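PDB 6XRF: PAAR motif family protein from Pseudomonas aeruginosa, which is the N-terminal helical part of a PAAR-motif protein that probably serves, as in its relatives, at the tip of a type VI secretion spike. Local coordinates for residues G29-V37 with A48-A56. Sequence-based numbering, arbitrary orientation.
Sequences GALIGAAVV and AVILAGSIA
L31 reaches across from helix 25-37 onto the last turn of segment 48-56, on helix 45-57. Its CB lies beside A52, 4.1 Å from A52 CB. CG comes next, close to I55. There the two branches part. CD1 rests on A56, 3.4 Å from A56 CB. CD2 turns to I55 and meets I55 CG2 at 3.5 Å. The L31 and I55 side chains pass each other in opposite directions. With CG of L31 anti to the carbonyl carbon (chi1 -60°) and chi2 extended at -173°, CD1 is carried out to A56.

Toward the other end of the contact, the meeting residues are mostly alanines. A52 CB packs against CG1 of I32, and the CA atoms of these two residues are 4.9 Å apart. A35 CB lies 3.4 Å from A48 O and also touches CD2 of L51. V36 offers only its CG2 branch, which meets A48 CB. With A35, A48 and A52 at the interface, little side-chain bulk separates the backbones, and the segment axes approach to 8.1 Å. The two helices follow one another in the chain, and their segments cross at a steep angle, 124° between their N-to-C directions.

Other surfaces of the pair are also covered. V49 and I50 pack on helix 3-14 of the same chain, at L9 among others. A30, V36 and I55 pack against side chains of a chain of another protein, and a polar side chain of that chain hydrogen-bonds to G33 O. No hydrogen bond links the two segments. The contact rests on aliphatic packing, which holds the helices together through burial of apolar surface and not through directional bonds.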
ATOM      1  N   GLY C  29      -5.931  -8.796  -0.730  1.00 44.72           N
ATOM      2  CA  GLY C  29      -6.533  -8.004   0.328  1.00 45.65           C
ATOM      3  C   GLY C  29      -6.591  -8.756   1.644  1.00 45.55           C
ATOM      4  O   GLY C  29      -6.332  -8.189   2.709  1.00 45.16           O
ATOM      5  N   ALA C  30      -6.919 -10.049   1.585  1.00 46.62           N
ATOM      6  CA  ALA C  30      -7.012 -10.849   2.799  1.00 45.79           C
ATOM      7  C   ALA C  30      -5.643 -11.053   3.434  1.00 42.22           C
ATOM      8  O   ALA C  30      -5.507 -10.988   4.661  1.00 42.71           O
ATOM      9  CB  ALA C  30      -7.662 -12.196   2.486  1.00 47.85           C
ATOM     10  N   LEU C  31      -4.618 -11.305   2.619  1.00 42.29           N
ATOM     11  CA  LEU C  31      -3.275 -11.490   3.165  1.00 42.81           C
ATOM     12  C   LEU C  31      -2.749 -10.195   3.778  1.00 40.45           C
ATOM     13  O   LEU C  31      -2.164 -10.213   4.869  1.00 34.22           O
ATOM     14  CB  LEU C  31      -2.333 -11.998   2.076  1.00 43.81           C
ATOM     15  CG  LEU C  31      -2.735 -13.333   1.443  1.00 47.37           C
ATOM     16  CD1 LEU C  31      -1.658 -13.840   0.491  1.00 47.99           C
ATOM     17  CD2 LEU C  31      -3.037 -14.383   2.506  1.00 50.31           C
ATOM     18  N   ILE C  32      -2.950  -9.065   3.098  1.00 38.32           N
ATOM     19  CA  ILE C  32      -2.541  -7.783   3.666  1.00 38.79           C
ATOM     20  C   ILE C  32      -3.298  -7.515   4.962  1.00 40.03           C
ATOM     21  O   ILE C  32      -2.742  -6.976   5.925  1.00 38.85           O
ATOM     22  CB  ILE C  32      -2.761  -6.651   2.644  1.00 36.36           C
ATOM     23  CG1 ILE C  32      -1.803  -6.799   1.460  1.00 36.74           C
ATOM     24  CG2 ILE C  32      -2.596  -5.298   3.319  1.00 33.64           C
ATOM     25  CD1 ILE C  32      -2.211  -5.984   0.236  1.00 37.99           C
ATOM     26  N   GLY C  33      -4.577  -7.890   5.006  1.00 40.69           N
ATOM     27  CA  GLY C  33      -5.378  -7.613   6.188  1.00 41.26           C
ATOM     28  C   GLY C  33      -4.924  -8.395   7.404  1.00 39.43           C
ATOM     29  O   GLY C  33      -4.994  -7.898   8.532  1.00 37.80           O
ATOM     30  N   ALA C  34      -4.458  -9.628   7.198  1.00 39.19           N
ATOM     31  CA  ALA C  34      -3.957 -10.421   8.314  1.00 40.45           C
ATOM     32  C   ALA C  34      -2.629  -9.878   8.820  1.00 40.90           C
ATOM     33  O   ALA C  34      -2.401  -9.805  10.033  1.00 44.23           O
ATOM     34  CB  ALA C  34      -3.806 -11.883   7.894  1.00 40.57           C
ATOM     35  N   ALA C  35      -1.742  -9.485   7.902  1.00 39.67           N
ATOM     36  CA  ALA C  35      -0.416  -9.022   8.302  1.00 37.86           C
ATOM     37  C   ALA C  35      -0.496  -7.834   9.251  1.00 38.93           C
ATOM     38  O   ALA C  35       0.304  -7.724  10.189  1.00 40.01           O
ATOM     39  CB  ALA C  35       0.402  -8.656   7.062  1.00 34.05           C
ATOM     40  N   VAL C  36      -1.449  -6.929   9.025  1.00 54.48           N
ATOM     41  CA  VAL C  36      -1.506  -5.719   9.837  1.00 61.30           C
ATOM     42  C   VAL C  36      -2.005  -6.040  11.239  1.00 69.34           C
ATOM     43  O   VAL C  36      -1.572  -5.427  12.223  1.00 73.31           O
ATOM     44  CB  VAL C  36      -2.385  -4.653   9.159  1.00 60.79           C
ATOM     45  CG1 VAL C  36      -2.417  -3.391  10.008  1.00 65.20           C
ATOM     46  CG2 VAL C  36      -1.875  -4.352   7.762  1.00 58.95           C
ATOM     47  N   VAL C  37      -2.927  -6.997  11.359  1.00 72.54           N
ATOM     48  CA  VAL C  37      -3.441  -7.344  12.679  1.00 78.62           C
ATOM     49  C   VAL C  37      -2.446  -8.182  13.471  1.00 80.56           C
ATOM     50  O   VAL C  37      -2.507  -8.201  14.708  1.00 83.82           O
ATOM     51  CB  VAL C  37      -4.781  -8.091  12.571  1.00 77.22           C
ATOM     52  CG1 VAL C  37      -5.390  -8.280  13.951  1.00 81.86           C
ATOM     53  CG2 VAL C  37      -5.740  -7.343  11.659  1.00 75.59           C
ATOM     54  N   ALA C  48       3.954  -4.671   6.656  1.00 38.74           N
ATOM     55  CA  ALA C  48       2.750  -5.466   6.435  1.00 42.08           C
ATOM     56  C   ALA C  48       2.692  -5.993   5.006  1.00 41.86           C
ATOM     57  O   ALA C  48       2.438  -7.183   4.777  1.00 40.91           O
ATOM     58  CB  ALA C  48       1.505  -4.634   6.746  1.00 44.87           C
ATOM     59  N   VAL C  49       2.924  -5.116   4.027  1.00 41.99           N
ATOM     60  CA  VAL C  49       2.842  -5.530   2.628  1.00 39.56           C
ATOM     61  C   VAL C  49       3.882  -6.602   2.328  1.00 37.55           C
ATOM     62  O   VAL C  49       3.618  -7.550   1.578  1.00 36.30           O
ATOM     63  CB  VAL C  49       2.997  -4.303   1.709  1.00 40.70           C
ATOM     64  CG1 VAL C  49       2.950  -4.711   0.248  1.00 40.01           C
ATOM     65  CG2 VAL C  49       1.903  -3.282   2.004  1.00 41.65           C
ATOM     66  N   ILE C  50       5.075  -6.481   2.918  1.00 38.30           N
ATOM     67  CA  ILE C  50       6.113  -7.490   2.713  1.00 37.17           C
ATOM     68  C   ILE C  50       5.628  -8.853   3.193  1.00 35.50           C
ATOM     69  O   ILE C  50       5.705  -9.851   2.466  1.00 33.92           O
ATOM     70  CB  ILE C  50       7.413  -7.068   3.423  1.00 35.98           C
ATOM     71  CG1 ILE C  50       8.188  -6.073   2.551  1.00 37.26           C
ATOM     72  CG2 ILE C  50       8.279  -8.279   3.744  1.00 35.44           C
ATOM     73  CD1 ILE C  50       9.095  -5.151   3.328  1.00 38.45           C
ATOM     74  N   LEU C  51       5.118  -8.913   4.425  1.00 35.67           N
ATOM     75  CA  LEU C  51       4.660 -10.185   4.976  1.00 36.87           C
ATOM     76  C   LEU C  51       3.531 -10.776   4.138  1.00 35.97           C
ATOM     77  O   LEU C  51       3.476 -11.995   3.930  1.00 33.46           O
ATOM     78  CB  LEU C  51       4.214  -9.984   6.426  1.00 37.36           C
ATOM     79  CG  LEU C  51       3.647 -11.182   7.188  1.00 36.62           C
ATOM     80  CD1 LEU C  51       4.690 -12.270   7.368  1.00 36.07           C
ATOM     81  CD2 LEU C  51       3.104 -10.720   8.547  1.00 36.87           C
ATOM     82  N   ALA C  52       2.622  -9.927   3.650  1.00 36.68           N
ATOM     83  CA  ALA C  52       1.557 -10.406   2.773  1.00 37.68           C
ATOM     84  C   ALA C  52       2.130 -11.130   1.560  1.00 38.99           C
ATOM     85  O   ALA C  52       1.568 -12.135   1.101  1.00 37.33           O
ATOM     86  CB  ALA C  52       0.680  -9.233   2.335  1.00 38.03           C
ATOM     87  N   GLY C  53       3.252 -10.638   1.032  1.00 38.67           N
ATOM     88  CA  GLY C  53       3.882 -11.301  -0.098  1.00 38.06           C
ATOM     89  C   GLY C  53       4.618 -12.572   0.292  1.00 36.79           C
ATOM     90  O   GLY C  53       4.626 -13.546  -0.466  1.00 35.56           O
ATOM     91  N   SER C  54       5.261 -12.580   1.462  1.00 37.67           N
ATOM     92  CA  SER C  54       5.859 -13.823   1.940  1.00 40.52           C
ATOM     93  C   SER C  54       4.775 -14.864   2.190  1.00 41.17           C
ATOM     94  O   SER C  54       4.937 -16.040   1.843  1.00 41.38           O
ATOM     95  CB  SER C  54       6.680 -13.574   3.204  1.00 43.71           C
ATOM     96  OG  SER C  54       5.862 -13.472   4.356  1.00 47.81           O
ATOM     97  N   ILE C  55       3.653 -14.447   2.782  1.00 40.80           N
ATOM     98  CA  ILE C  55       2.520 -15.354   2.942  1.00 40.19           C
ATOM     99  C   ILE C  55       2.073 -15.874   1.584  1.00 40.92           C
ATOM    100  O   ILE C  55       1.967 -17.085   1.364  1.00 42.39           O
ATOM    101  CB  ILE C  55       1.363 -14.654   3.678  1.00 36.90           C
ATOM    102  CG1 ILE C  55       1.760 -14.346   5.120  1.00 35.73           C
ATOM    103  CG2 ILE C  55       0.101 -15.517   3.618  1.00 35.68           C
ATOM    104  CD1 ILE C  55       0.727 -13.528   5.870  1.00 36.16           C
ATOM    105  N   ALA C  56       1.806 -14.962   0.647  1.00 41.40           N
ATOM    106  CA  ALA C  56       1.317 -15.381  -0.662  1.00 42.26           C
ATOM    107  C   ALA C  56       2.304 -16.327  -1.334  1.00 44.60           C
ATOM    108  O   ALA C  56       1.901 -17.279  -2.018  1.00 43.93           O
ATOM    109  CB  ALA C  56       1.054 -14.161  -1.545  1.00 40.39           C
TER